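Local coordinates for molybdate binding protein II (Clostridium pasteurianum, PDB 1GUT) that binds molybdate as a small molbindin of the Mop family, taking up one molybdenum per protein molecule, at residues L9-V14 with V25-A30. Sequence-based numbering, arbitrary orientation.
Sequences LKGKVV and VVLEIA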
loop_
_atom_site.group_PDB
_atom_site.type_symbol
_atom_site.label_atom_id
_atom_site.label_comp_id
_atom_site.label_asym_id
_atom_site.label_seq_id
_atom_site.Cartn_x
_atom_site.Cartn_y
_atom_site.Cartn_z
ATOM N N LEU A 9 6.990 -2.156 -15.939
ATOM C CA LEU A 9 8.432 -2.257 -16.133
ATOM C C LEU A 9 8.799 -3.692 -16.509
ATOM O O LEU A 9 8.767 -4.579 -15.645
ATOM C CB LEU A 9 9.128 -1.837 -14.837
ATOM C CG LEU A 9 8.741 -0.488 -14.247
ATOM C CD1 LEU A 9 9.498 -0.282 -12.925
ATOM C CD2 LEU A 9 9.095 0.599 -15.225
ATOM N N LYS A 10 9.168 -3.917 -17.777
ATOM C CA LYS A 10 9.522 -5.266 -18.238
ATOM C C LYS A 10 10.908 -5.654 -17.761
ATOM O O LYS A 10 11.825 -4.838 -17.789
ATOM C CB LYS A 10 9.521 -5.338 -19.779
ATOM C CG LYS A 10 8.194 -5.038 -20.440
ATOM C CD LYS A 10 8.281 -5.208 -21.965
ATOM C CE LYS A 10 6.978 -4.866 -22.676
ATOM N NZ LYS A 10 6.870 -3.426 -23.089
ATOM N N GLY A 11 11.081 -6.914 -17.371
ATOM C CA GLY A 11 12.386 -7.333 -16.906
ATOM C C GLY A 11 12.556 -8.822 -16.938
ATOM O O GLY A 11 11.664 -9.536 -17.364
ATOM N N LYS A 12 13.716 -9.269 -16.484
ATOM C CA LYS A 12 14.039 -10.677 -16.471
ATOM C C LYS A 12 14.276 -11.069 -15.025
ATOM O O LYS A 12 14.953 -10.357 -14.290
ATOM C CB LYS A 12 15.315 -10.893 -17.294
ATOM C CG LYS A 12 15.748 -12.328 -17.362
ATOM C CD LYS A 12 16.930 -12.470 -18.335
ATOM C CE LYS A 12 17.268 -13.934 -18.613
ATOM N NZ LYS A 12 16.280 -14.611 -19.517
ATOM N N VAL A 13 13.704 -12.194 -14.607
ATOM C CA VAL A 13 13.893 -12.636 -13.232
ATOM C C VAL A 13 15.345 -13.035 -13.013
ATOM O O VAL A 13 15.865 -13.929 -13.723
ATOM C CB VAL A 13 12.997 -13.827 -12.884
ATOM C CG1 VAL A 13 13.293 -14.282 -11.483
ATOM C CG2 VAL A 13 11.509 -13.454 -13.028
ATOM N N VAL A 14 16.013 -12.378 -12.064
ATOM C CA VAL A 14 17.390 -12.707 -11.716
ATOM C C VAL A 14 17.516 -13.288 -10.310
ATOM O O VAL A 14 18.590 -13.756 -9.908
ATOM C CB VAL A 14 18.373 -11.525 -11.897
ATOM C CG1 VAL A 14 18.486 -11.152 -13.362
ATOM C CG2 VAL A 14 17.964 -10.292 -11.051
ATOM N N VAL A 25 10.785 -11.929 -5.561
ATOM C CA VAL A 25 11.169 -12.006 -6.958
ATOM C C VAL A 25 11.986 -10.760 -7.294
ATOM O O VAL A 25 11.539 -9.634 -7.026
ATOM C CB VAL A 25 9.884 -12.008 -7.853
ATOM C CG1 VAL A 25 10.240 -12.219 -9.351
ATOM C CG2 VAL A 25 8.896 -13.065 -7.377
ATOM N N VAL A 26 13.164 -10.935 -7.887
ATOM C CA VAL A 26 14.005 -9.793 -8.292
ATOM C C VAL A 26 14.101 -9.793 -9.804
ATOM O O VAL A 26 14.443 -10.819 -10.411
ATOM C CB VAL A 26 15.417 -9.869 -7.654
ATOM C CG1 VAL A 26 16.244 -8.653 -7.993
ATOM C CG2 VAL A 26 15.291 -9.999 -6.126
ATOM N N LEU A 27 13.760 -8.661 -10.405
ATOM C CA LEU A 27 13.784 -8.510 -11.850
ATOM C C LEU A 27 14.817 -7.481 -12.259
ATOM O O LEU A 27 14.927 -6.418 -11.649
ATOM C CB LEU A 27 12.447 -7.955 -12.351
ATOM C CG LEU A 27 11.110 -8.619 -12.105
ATOM C CD1 LEU A 27 10.050 -7.829 -12.887
ATOM C CD2 LEU A 27 11.179 -10.038 -12.600
ATOM N N GLU A 28 15.548 -7.779 -13.312
ATOM C CA GLU A 28 16.496 -6.816 -13.867
ATOM C C GLU A 28 15.740 -6.106 -14.988
ATOM O O GLU A 28 15.282 -6.750 -15.932
ATOM C CB GLU A 28 17.702 -7.546 -14.465
ATOM C CG GLU A 28 18.635 -6.655 -15.276
ATOM C CD GLU A 28 19.466 -7.433 -16.303
ATOM O OE1 GLU A 28 19.498 -8.696 -16.293
ATOM O OE2 GLU A 28 20.097 -6.765 -17.142
ATOM N N ILE A 29 15.594 -4.792 -14.894
ATOM C CA ILE A 29 14.852 -4.080 -15.928
ATOM C C ILE A 29 15.824 -3.378 -16.864
ATOM O O ILE A 29 17.037 -3.486 -16.671
ATOM C CB ILE A 29 13.786 -3.145 -15.298
ATOM C CG1 ILE A 29 14.442 -2.067 -14.453
ATOM C CG2 ILE A 29 12.801 -3.969 -14.439
ATOM C CD1 ILE A 29 13.448 -0.994 -14.009
ATOM N N ALA A 30 15.284 -2.708 -17.885
ATOM C CA ALA A 30 16.080 -2.019 -18.900
ATOM C C ALA A 30 17.098 -1.139 -18.243
ATOM O O ALA A 30 16.786 -0.380 -17.328
ATOM C CB ALA A 30 15.196 -1.217 -19.848
HETATM O O HOH W 1 12.385 -2.459 -18.745
#
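Val13 and Leu27 meet on the buried face of two antiparallel strands, where CG2 of Val13 presses on CD2 of Leu27 at 3.5 Å, tighter than ordinary van der Waals contact. The valine has CG1 anti to its backbone N (chi1 177°), which turns CG2 to the leucine; the same methyl also reaches CG1 of Val25 at 4.1 Å. Farther along this face, CD1 of Leu9 meets CD1 of Ile29 at 4.2 Å, the two side chains slanting across one another. Between these clusters lies Gly11, and Ile29 CG2 packs 4.2 Å from its CA. Strands 8-18 and 22-29 form the beta hairpin that opens the OB-like TOBE fold, and their axes here diverge from antiparallel to 126°, a marked twist. Ile35 and Ile39 of strand 34-40 and Leu55 and Ala57 of strand 54-58 continue the apolar layer, while Ile29 of a second subunit packs on Ile29. On the other face, Val14 straddles two neighbours: CG2 lies 3.9 Å from Val26 CG1, and CG1 rests on Glu28 CB, the two side chains meeting at about a right angle. Lys12 and Glu28 form a hydrogen-bonded pair, Glu28 N to Lys12 O being the straighter of its bonds (167° at the hydrogen), and Val14 N donates to Val26 O at 2.8 Å. The Lys12 side chain runs away from Glu28, and its NZ bonds to Gly52 O. Beyond Ile29 a water bridges the strands, donating to Lys10 O at 2.6 Å and accepting from Ala30 N.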